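Low molecular weight protein-tyrosine-phosphatase ptpA (Staphylococcus aureus, PDB 3ROF) hydrolyses phosphotyrosine in proteins and is probably secreted as an effector that counteracts host defences and supports survival inside macrophages. Local coordinates at residues 12-17 with 44-49; 57-62 with 130-135; 90-95 with 109-114. All blocks are in the same frame, centred on the assembly; numbering follows the deposited sequence.

Interaction 1. Residues 12-17 with 44-49; sequences VCLGNI and RGTGSW. With PO4 (phosphate ion), chain C; PO4 (phosphate ion), chain D.
Cys-13 and Arg-44 open the contact as neighbours in parallel strands, where the Cys-13 N-H reaches Arg-44 O at 3.1 Å in the carbonyl plane. One step on, Cys-13 O accepts from Thr-46 N at 3.0 Å. Beyond the strands the loops stay joined: Gly-47 N lies on a lone pair of Leu-14 O at 2.8 Å, and Ser-48 OG gives a weak bond to Gly-15 O. The carbonyls of Cys-13, Leu-14 and Gly-15 are thus met from 44-49, while N of Leu-14, Gly-15 and Ile-17 bond a phosphate ion. Gly-15 N points almost straight at one oxygen, O2, over 2.9 Å (N-H...O 175°), an oxygen that Leu-14 N also meets weakly; Ile-17 N takes another, O4, at 2.9 Å. Cys-18 N and Arg-19 NE complete the cradle. With chi1 at 60°, Cys-13 SG is tucked between its own backbone N and carbonyl carbon and sits 3.3 Å from O4 of that phosphate. Asn-16 points toward the other strand, CG anti to its backbone N, and lays CB against Gly-45 N; its amide is fixed from outside, ND2 by Ser-20 and Ser-43 and OD1 by Glu-76 N. On the Val-12 face of the sheet, the side chains of Val-12 and Thr-46 cross at about a right angle, CG1 touching CG2. The Arg-44 guanidinium leads away, held by Asp-82 at NE, and meets a second phosphate ion edge-on, NH1 to its O3 at 2.9 Å. This is the P-loop of a low molecular weight tyrosine phosphatase, with Cys-13 the probable nucleophile. The N-H groups and Arg-19 would stabilise a bound phosphate's negative charge, while 44-49 satisfies the carbonyls of Cys-13, Leu-14 and, weakly, Gly-15 away from the ion.

Interaction 2. Residues 57-62 with 130-135; sequences EGTQKI and NNFEGV
With chi1 at -72°, Phe-132 sets CG anti to its own carbonyl carbon, and chi2 at -90° turns the ring so that one face lies flat against the helix carrying Gly-58. Gly-58 CA stands 3.5 Å from the ring centroid, only 3° off the normal, a CH-pi contact over the middle of the face. The peptide that follows spreads over the same ring: Gly-58 C comes to 3.4 Å from Phe-132 CD1. Having no side chain, Gly-58 lets the aromatic ring come right down onto the helix backbone. Thr-59 OG1 meets the ring near its plane, at the CE1 edge (3.4 Å), and is satisfied elsewhere by Cys-18 O. Ile-62, a turn further along, brings CG1 to 3.7 Å from Phe-132 CB, while its CD1 reaches the backbone of Glu-133. Phe-132 is the first residue of helix 132-153, whose N-cap is Asn-131: OD1 accepts from Gly-134 N at 3.0 Å, with the donor well above the carbonyl plane. Met-22 of helix 19-33 and Pro-126 also pack on Phe-132, and the His-56 ring meets it. No hydrogen bond joins the two segments; what holds helix 57-65 to the start of helix 132-153 is dispersion and the weak attraction of a backbone C-H for a pi face, with the Thr-59 hydroxyl at the ring's rim engaged by Cys-18 O.

Interaction 3. Residues 90-95 with 109-114; sequences MDQSNV and LFKLLE
The strand ending at Lys-111 runs beside the turn into helix 92-101, with the CA atoms of Met-90 and Lys-111 5.6 Å apart, before the chain coils into a 3-10 segment at 112-114. Lys-111 carries the polar part of the contact. Its chain is extended beyond CG and reaches across to the first turn of the helix, so that NZ arrives at Gln-92 OE1, 2.7 Å away and tilted 23° from the carbonyl plane; Asp-122 binds the same ammonium in a salt bridge. Gln-92 folds back to meet it through a bend at chi2 (61°). Nearer the backbone, Lys-111 CG rests 3.8 Å from Val-95 CG2, and the other Val-95 branch, CG1, faces Leu-109 CD2 at 4.1 Å. Met-90, bent at chi2, brings SD to Leu-112 CD2. A water bridges the backbones, donating to Met-90 O at 2.9 Å and accepting from Leu-113 N. The helix start is a capping box: Asp-91 OD1 accepts from Asn-94 N at 2.9 Å and also from Ser-93 OG, while Asn-94 OD1 takes Asp-91 N from above its carbonyl plane. The other Asp-91 oxygen, OD2, forms a salt bridge with Arg-19, probably an active-site residue. The whole is a beta-alpha-beta unit, with helix 92-101 packed over strands 86-89 and 108-111, the latter at the edge of the four-stranded parallel sheet of this phosphatase fold.

Interactions 1 and 3 reach the same parallel sheet and meet where strands 7-13 and 86-89 lie side by side, their centres about 13 Å apart. They touch directly: Val-12 O lies 3.1 Å from Met-90 N, probably a hydrogen bond, and Asn-94 ND2 packs on the backbone of Cys-13 and Leu-14. The phosphate held in interaction 1 is linked to interaction 3 through Arg-19, which bonds the ion and pairs with Asp-91. Interaction 2 lies about 16 Å from interaction 1, centre to centre, and touches it at Ile-17, whose O is 3.9 Å from Thr-59 OG1. Its Phe-132 side chain is about 7 Å from that of Asp-125, the probable proton donor. Interactions 2 and 3 do not touch, their nearest atoms being about 6 Å apart.

Interaction 1. Residues 12-17 with 44-49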
loop_
_atom_site.group_PDB
_atom_site.type_symbol
_atom_site.label_atom_id
_atom_site.label_comp_id
_atom_site.label_asym_id
_atom_site.label_seq_id
_atom_site.Cartn_x
_atom_site.Cartn_y
_atom_site.Cartn_z
ATOM N N VAL A 12 -3.621 -0.069 -0.101
ATOM C CA VAL A 12 -4.933 0.556 -0.348
ATOM C C VAL A 12 -5.276 1.495 0.780
ATOM O O VAL A 12 -5.202 1.148 1.971
ATOM C CB VAL A 12 -6.063 -0.483 -0.489
ATOM C CG1 VAL A 12 -7.374 0.194 -0.792
ATOM C CG2 VAL A 12 -5.732 -1.491 -1.588
ATOM N N CYS A 13 -5.623 2.726 0.413
ATOM C CA CYS A 13 -6.063 3.747 1.346
ATOM C C CYS A 13 -7.363 4.339 0.807
ATOM O O CYS A 13 -8.049 3.679 0.050
ATOM C CB CYS A 13 -4.949 4.799 1.618
ATOM S SG CYS A 13 -4.391 5.698 0.150
ATOM N N LEU A 14 -7.727 5.552 1.240
ATOM C CA LEU A 14 -8.978 6.159 0.766
ATOM C C LEU A 14 -8.755 6.898 -0.542
ATOM O O LEU A 14 -9.411 6.641 -1.560
ATOM C CB LEU A 14 -9.535 7.096 1.836
ATOM C CG LEU A 14 -10.805 7.841 1.401
ATOM C CD1 LEU A 14 -11.938 6.898 1.083
ATOM C CD2 LEU A 14 -11.223 8.845 2.446
ATOM N N GLY A 15 -7.818 7.846 -0.521
ATOM C CA GLY A 15 -7.618 8.721 -1.655
ATOM C C GLY A 15 -6.603 8.267 -2.693
ATOM O O GLY A 15 -6.560 8.800 -3.806
ATOM N N ASN A 16 -5.748 7.315 -2.310
ATOM C CA ASN A 16 -4.601 6.949 -3.129
ATOM C C ASN A 16 -3.768 8.196 -3.498
ATOM O O ASN A 16 -3.248 8.268 -4.606
ATOM C CB ASN A 16 -4.984 6.146 -4.381
ATOM C CG ASN A 16 -3.810 5.470 -5.078
ATOM O OD1 ASN A 16 -3.823 5.348 -6.305
ATOM N ND2 ASN A 16 -2.816 4.973 -4.329
ATOM N N ILE A 17 -3.624 9.110 -2.536
ATOM C CA ILE A 17 -2.735 10.245 -2.676
ATOM C C ILE A 17 -1.728 10.363 -1.547
ATOM O O ILE A 17 -0.656 10.923 -1.788
ATOM C CB ILE A 17 -3.509 11.580 -2.919
ATOM C CG1 ILE A 17 -4.587 11.822 -1.847
ATOM C CG2 ILE A 17 -4.084 11.610 -4.305
ATOM C CD1 ILE A 17 -5.081 13.243 -1.820
ATOM N N ARG A 44 -4.063 1.547 -4.647
ATOM C CA ARG A 44 -5.403 1.951 -4.999
ATOM C C ARG A 44 -5.969 2.773 -3.856
ATOM O O ARG A 44 -5.544 2.641 -2.702
ATOM C CB ARG A 44 -6.307 0.730 -5.204
ATOM C CG ARG A 44 -5.968 -0.216 -6.330
ATOM C CD ARG A 44 -6.144 0.444 -7.673
ATOM N NE ARG A 44 -6.050 -0.499 -8.799
ATOM C CZ ARG A 44 -4.924 -0.802 -9.413
ATOM N NH1 ARG A 44 -3.761 -0.312 -8.989
ATOM N NH2 ARG A 44 -4.946 -1.660 -10.434
ATOM N N GLY A 45 -7.026 3.522 -4.195
ATOM C CA GLY A 45 -7.803 4.254 -3.225
ATOM C C GLY A 45 -9.270 3.864 -3.369
ATOM O O GLY A 45 -9.787 3.860 -4.471
ATOM N N THR A 46 -9.910 3.494 -2.267
ATOM C CA THR A 46 -11.311 3.110 -2.366
ATOM C C THR A 46 -12.200 4.260 -2.819
ATOM O O THR A 46 -13.260 4.027 -3.387
ATOM C CB THR A 46 -11.833 2.569 -1.057
ATOM O OG1 THR A 46 -11.836 3.594 -0.072
ATOM C CG2 THR A 46 -11.017 1.391 -0.554
ATOM N N GLY A 47 -11.780 5.482 -2.499
ATOM C CA GLY A 47 -12.578 6.667 -2.753
ATOM C C GLY A 47 -11.931 7.704 -3.618
ATOM O O GLY A 47 -12.375 8.848 -3.598
ATOM N N SER A 48 -10.961 7.369 -4.426
ATOM C CA SER A 48 -10.318 8.343 -5.290
ATOM C C SER A 48 -11.319 8.907 -6.277
ATOM O O SER A 48 -11.923 8.160 -7.028
ATOM C CB SER A 48 -9.207 7.681 -6.088
ATOM O OG SER A 48 -8.269 7.070 -5.251
ATOM N N TRP A 49 -11.484 10.220 -6.299
ATOM C CA TRP A 49 -12.378 10.850 -7.258
ATOM C C TRP A 49 -11.607 11.350 -8.468
ATOM O O TRP A 49 -11.854 10.916 -9.588
ATOM C CB TRP A 49 -13.255 11.942 -6.607
ATOM C CG TRP A 49 -14.242 12.432 -7.616
ATOM C CD1 TRP A 49 -14.230 13.645 -8.241
ATOM C CD2 TRP A 49 -15.347 11.700 -8.172
ATOM N NE1 TRP A 49 -15.245 13.694 -9.160
ATOM C CE2 TRP A 49 -15.950 12.522 -9.141
ATOM C CE3 TRP A 49 -15.872 10.429 -7.960
ATOM C CZ2 TRP A 49 -17.064 12.126 -9.890
ATOM C CZ3 TRP A 49 -16.975 10.040 -8.701
ATOM C CH2 TRP A 49 -17.556 10.887 -9.653
HETATM P P PO4 C . -5.014 8.887 1.681
HETATM O O1 PO4 C . -3.868 8.309 2.467
HETATM O O2 PO4 C . -6.305 8.132 1.901
HETATM O O3 PO4 C . -5.205 10.365 2.152
HETATM O O4 PO4 C . -4.676 9.012 0.214
HETATM P P PO4 D . -1.580 -1.028 -12.167
HETATM O O1 PO4 D . -0.427 -1.681 -12.888
HETATM O O2 PO4 D . -2.855 -1.680 -12.604
HETATM O O3 PO4 D . -1.564 -1.235 -10.662
HETATM O O4 PO4 D . -1.706 0.442 -12.484
#

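Interaction 2. Residues 57-62 with 130-135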
loop_
_atom_site.group_PDB
_atom_site.type_symbol
_atom_site.label_atom_id
_atom_site.label_comp_id
_atom_site.label_asym_id
_atom_site.label_seq_id
_atom_site.Cartn_x
_atom_site.Cartn_y
_atom_site.Cartn_z
ATOM N N GLU A 57 1.375 16.488 -1.974
ATOM C CA GLU A 57 2.621 17.184 -1.697
ATOM C C GLU A 57 3.361 16.593 -0.519
ATOM O O GLU A 57 4.594 16.456 -0.580
ATOM C CB GLU A 57 2.332 18.680 -1.467
ATOM C CG GLU A 57 3.471 19.463 -0.913
ATOM C CD GLU A 57 3.205 20.953 -0.799
ATOM O OE1 GLU A 57 2.497 21.520 -1.661
ATOM O OE2 GLU A 57 3.760 21.554 0.135
ATOM N N GLY A 58 2.682 16.288 0.574
ATOM C CA GLY A 58 3.384 15.759 1.746
ATOM C C GLY A 58 4.075 14.431 1.495
ATOM O O GLY A 58 5.143 14.170 2.059
ATOM N N THR A 59 3.449 13.570 0.675
ATOM C CA THR A 59 4.058 12.289 0.327
ATOM C C THR A 59 5.210 12.512 -0.637
ATOM O O THR A 59 6.283 11.935 -0.469
ATOM C CB THR A 59 3.023 11.319 -0.219
ATOM O OG1 THR A 59 2.223 10.918 0.901
ATOM C CG2 THR A 59 3.664 10.127 -0.888
ATOM N N GLN A 60 5.047 13.387 -1.633
ATOM C CA GLN A 60 6.161 13.672 -2.529
ATOM C C GLN A 60 7.353 14.221 -1.746
ATOM O O GLN A 60 8.492 13.838 -2.013
ATOM C CB GLN A 60 5.743 14.688 -3.595
ATOM C CG GLN A 60 4.674 14.173 -4.529
ATOM C CD GLN A 60 4.480 15.040 -5.750
ATOM O OE1 GLN A 60 5.441 15.588 -6.289
ATOM N NE2 GLN A 60 3.224 15.194 -6.174
ATOM N N LYS A 61 7.103 15.108 -0.778
ATOM C CA LYS A 61 8.202 15.689 -0.045
ATOM C C LYS A 61 8.964 14.633 0.758
ATOM O O LYS A 61 10.196 14.665 0.796
ATOM C CB LYS A 61 7.710 16.793 0.889
ATOM C CG LYS A 61 7.361 18.068 0.167
ATOM C CD LYS A 61 6.756 19.109 1.132
ATOM C CE LYS A 61 6.576 20.457 0.465
ATOM N NZ LYS A 61 6.129 21.454 1.482
ATOM N N ILE A 62 8.254 13.730 1.431
ATOM C CA ILE A 62 8.910 12.673 2.216
ATOM C C ILE A 62 9.692 11.766 1.313
ATOM O O ILE A 62 10.822 11.404 1.648
ATOM C CB ILE A 62 7.843 11.746 2.900
ATOM C CG1 ILE A 62 7.226 12.435 4.089
ATOM C CG2 ILE A 62 8.451 10.383 3.326
ATOM C CD1 ILE A 62 8.147 12.486 5.295
ATOM N N ASN A 130 -1.596 15.996 8.454
ATOM C CA ASN A 130 -0.343 16.494 7.913
ATOM C C ASN A 130 0.885 15.762 8.479
ATOM O O ASN A 130 2.003 16.201 8.258
ATOM C CB ASN A 130 -0.149 18.010 8.059
ATOM C CG ASN A 130 0.627 18.599 6.906
ATOM O OD1 ASN A 130 0.400 18.250 5.745
ATOM N ND2 ASN A 130 1.545 19.509 7.211
ATOM N N ASN A 131 0.682 14.626 9.154
ATOM C CA ASN A 131 1.790 13.920 9.780
ATOM C C ASN A 131 2.401 12.887 8.816
ATOM O O ASN A 131 2.356 11.667 9.056
ATOM C CB ASN A 131 1.342 13.268 11.082
ATOM C CG ASN A 131 2.487 12.702 11.852
ATOM O OD1 ASN A 131 3.645 12.958 11.540
ATOM N ND2 ASN A 131 2.180 11.901 12.862
ATOM N N PHE A 132 2.997 13.375 7.740
ATOM C CA PHE A 132 3.572 12.477 6.758
ATOM C C PHE A 132 4.774 11.743 7.312
ATOM O O PHE A 132 5.001 10.583 6.930
ATOM C CB PHE A 132 3.891 13.273 5.483
ATOM C CG PHE A 132 2.658 13.664 4.747
ATOM C CD1 PHE A 132 2.110 12.840 3.782
ATOM C CD2 PHE A 132 1.993 14.856 5.039
ATOM C CE1 PHE A 132 0.944 13.190 3.122
ATOM C CE2 PHE A 132 0.816 15.204 4.357
ATOM C CZ PHE A 132 0.277 14.349 3.417
ATOM N N GLU A 133 5.535 12.377 8.204
ATOM C CA GLU A 133 6.665 11.691 8.827
ATOM C C GLU A 133 6.220 10.495 9.649
ATOM O O GLU A 133 6.866 9.438 9.639
ATOM C CB GLU A 133 7.500 12.657 9.661
ATOM C CG GLU A 133 8.767 12.003 10.153
ATOM C CD GLU A 133 9.667 12.970 10.885
ATOM O OE1 GLU A 133 9.552 14.190 10.606
ATOM O OE2 GLU A 133 10.474 12.517 11.735
ATOM N N GLY A 134 5.107 10.636 10.356
ATOM C CA GLY A 134 4.591 9.531 11.133
ATOM C C GLY A 134 4.187 8.369 10.268
ATOM O O GLY A 134 4.392 7.200 10.607
ATOM N N VAL A 135 3.590 8.654 9.115
ATOM C CA VAL A 135 3.214 7.607 8.165
ATOM C C VAL A 135 4.453 6.893 7.640
ATOM O O VAL A 135 4.506 5.658 7.566
ATOM C CB VAL A 135 2.344 8.186 7.032
ATOM C CG1 VAL A 135 2.123 7.125 5.961
ATOM C CG2 VAL A 135 1.018 8.721 7.588
#

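Interaction 3. Residues 90-95 with 109-114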
loop_
_atom_site.group_PDB
_atom_site.type_symbol
_atom_site.label_atom_id
_atom_site.label_comp_id
_atom_site.label_asym_id
_atom_site.label_seq_id
_atom_site.Cartn_x
_atom_site.Cartn_y
_atom_site.Cartn_z
ATOM N N MET A 90 -4.662 0.486 4.955
ATOM C CA MET A 90 -4.115 1.351 5.986
ATOM C C MET A 90 -4.915 1.389 7.279
ATOM O O MET A 90 -4.305 1.397 8.362
ATOM C CB MET A 90 -3.919 2.755 5.419
ATOM C CG MET A 90 -2.957 2.766 4.240
ATOM S SD MET A 90 -1.279 2.369 4.781
ATOM C CE MET A 90 -0.580 1.842 3.249
ATOM N N ASP A 91 -6.235 1.446 7.192
ATOM C CA ASP A 91 -7.062 1.571 8.366
ATOM C C ASP A 91 -8.329 0.713 8.212
ATOM O O ASP A 91 -8.548 0.044 7.185
ATOM C CB ASP A 91 -7.354 3.068 8.676
ATOM C CG ASP A 91 -8.277 3.752 7.673
ATOM O OD1 ASP A 91 -9.113 3.063 7.093
ATOM O OD2 ASP A 91 -8.131 4.997 7.499
ATOM N N GLN A 92 -9.115 0.655 9.285
ATOM C CA GLN A 92 -10.272 -0.217 9.299
ATOM C C GLN A 92 -11.282 0.176 8.245
ATOM O O GLN A 92 -11.932 -0.701 7.649
ATOM C CB GLN A 92 -10.944 -0.186 10.661
ATOM C CG GLN A 92 -12.075 -1.182 10.789
ATOM C CD GLN A 92 -11.597 -2.633 10.618
ATOM O OE1 GLN A 92 -10.558 -3.017 11.155
ATOM N NE2 GLN A 92 -12.357 -3.435 9.876
ATOM N N SER A 93 -11.486 1.478 8.019
ATOM C CA SER A 93 -12.448 1.876 6.987
ATOM C C SER A 93 -12.017 1.357 5.630
ATOM O O SER A 93 -12.852 0.991 4.814
ATOM C CB SER A 93 -12.650 3.392 6.974
ATOM O OG SER A 93 -11.527 4.117 6.451
ATOM N N ASN A 94 -10.711 1.338 5.385
ATOM C CA ASN A 94 -10.232 0.799 4.136
ATOM C C ASN A 94 -10.567 -0.707 3.988
ATOM O O ASN A 94 -11.048 -1.143 2.923
ATOM C CB ASN A 94 -8.714 0.965 4.014
ATOM C CG ASN A 94 -8.187 2.378 4.171
ATOM O OD1 ASN A 94 -7.035 2.512 4.608
ATOM N ND2 ASN A 94 -8.923 3.396 3.752
ATOM N N VAL A 95 -10.327 -1.483 5.047
ATOM C CA VAL A 95 -10.668 -2.913 5.064
ATOM C C VAL A 95 -12.153 -3.078 4.746
ATOM O O VAL A 95 -12.563 -3.857 3.874
ATOM C CB VAL A 95 -10.324 -3.540 6.413
ATOM C CG1 VAL A 95 -10.936 -4.951 6.508
ATOM C CG2 VAL A 95 -8.807 -3.585 6.607
ATOM N N LEU A 109 -5.964 -10.240 2.564
ATOM C CA LEU A 109 -6.175 -8.851 2.977
ATOM C C LEU A 109 -5.677 -8.660 4.407
ATOM O O LEU A 109 -6.094 -9.371 5.324
ATOM C CB LEU A 109 -7.666 -8.545 2.880
ATOM C CG LEU A 109 -8.149 -7.167 3.351
ATOM C CD1 LEU A 109 -7.491 -6.038 2.609
ATOM C CD2 LEU A 109 -9.638 -7.096 3.217
ATOM N N PHE A 110 -4.792 -7.685 4.591
ATOM C CA PHE A 110 -4.170 -7.363 5.888
ATOM C C PHE A 110 -4.245 -5.864 6.082
ATOM O O PHE A 110 -4.403 -5.129 5.117
ATOM C CB PHE A 110 -2.699 -7.741 5.896
ATOM C CG PHE A 110 -2.451 -9.180 5.707
ATOM C CD1 PHE A 110 -2.597 -10.050 6.769
ATOM C CD2 PHE A 110 -1.993 -9.694 4.517
ATOM C CE1 PHE A 110 -2.336 -11.406 6.626
ATOM C CE2 PHE A 110 -1.735 -11.081 4.372
ATOM C CZ PHE A 110 -1.905 -11.903 5.431
ATOM N N LYS A 111 -4.042 -5.405 7.320
ATOM C CA LYS A 111 -3.660 -4.024 7.600
ATOM C C LYS A 111 -2.146 -3.940 7.680
ATOM O O LYS A 111 -1.493 -4.842 8.172
ATOM C CB LYS A 111 -4.266 -3.534 8.905
ATOM C CG LYS A 111 -5.750 -3.343 8.844
ATOM C CD LYS A 111 -6.254 -2.819 10.259
ATOM C CE LYS A 111 -7.744 -2.651 10.361
ATOM N NZ LYS A 111 -8.020 -2.233 11.749
ATOM N N LEU A 112 -1.599 -2.815 7.211
ATOM C CA LEU A 112 -0.166 -2.568 7.226
ATOM C C LEU A 112 0.442 -2.882 8.578
ATOM O O LEU A 112 1.512 -3.530 8.663
ATOM C CB LEU A 112 0.117 -1.136 6.850
ATOM C CG LEU A 112 1.605 -0.742 6.830
ATOM C CD1 LEU A 112 2.311 -1.327 5.648
ATOM C CD2 LEU A 112 1.778 0.766 6.834
ATOM N N LEU A 113 -0.172 -2.385 9.652
ATOM C CA LEU A 113 0.466 -2.460 10.970
ATOM C C LEU A 113 0.377 -3.847 11.613
ATOM O O LEU A 113 0.949 -4.052 12.689
ATOM C CB LEU A 113 -0.053 -1.334 11.867
ATOM C CG LEU A 113 0.392 0.064 11.395
ATOM C CD1 LEU A 113 -0.277 1.116 12.283
ATOM C CD2 LEU A 113 1.910 0.253 11.443
ATOM N N GLU A 114 -0.283 -4.794 10.949
ATOM C CA GLU A 114 -0.178 -6.187 11.379
ATOM C C GLU A 114 1.264 -6.706 11.240
ATOM O O GLU A 114 1.638 -7.664 11.925
ATOM C CB GLU A 114 -1.116 -7.095 10.591
ATOM C CG GLU A 114 -2.545 -6.849 10.859
ATOM C CD GLU A 114 -3.399 -7.876 10.190
ATOM O OE1 GLU A 114 -3.432 -9.044 10.666
ATOM O OE2 GLU A 114 -4.015 -7.570 9.173
HETATM O O HOH W 1 -2.513 -0.521 9.560
#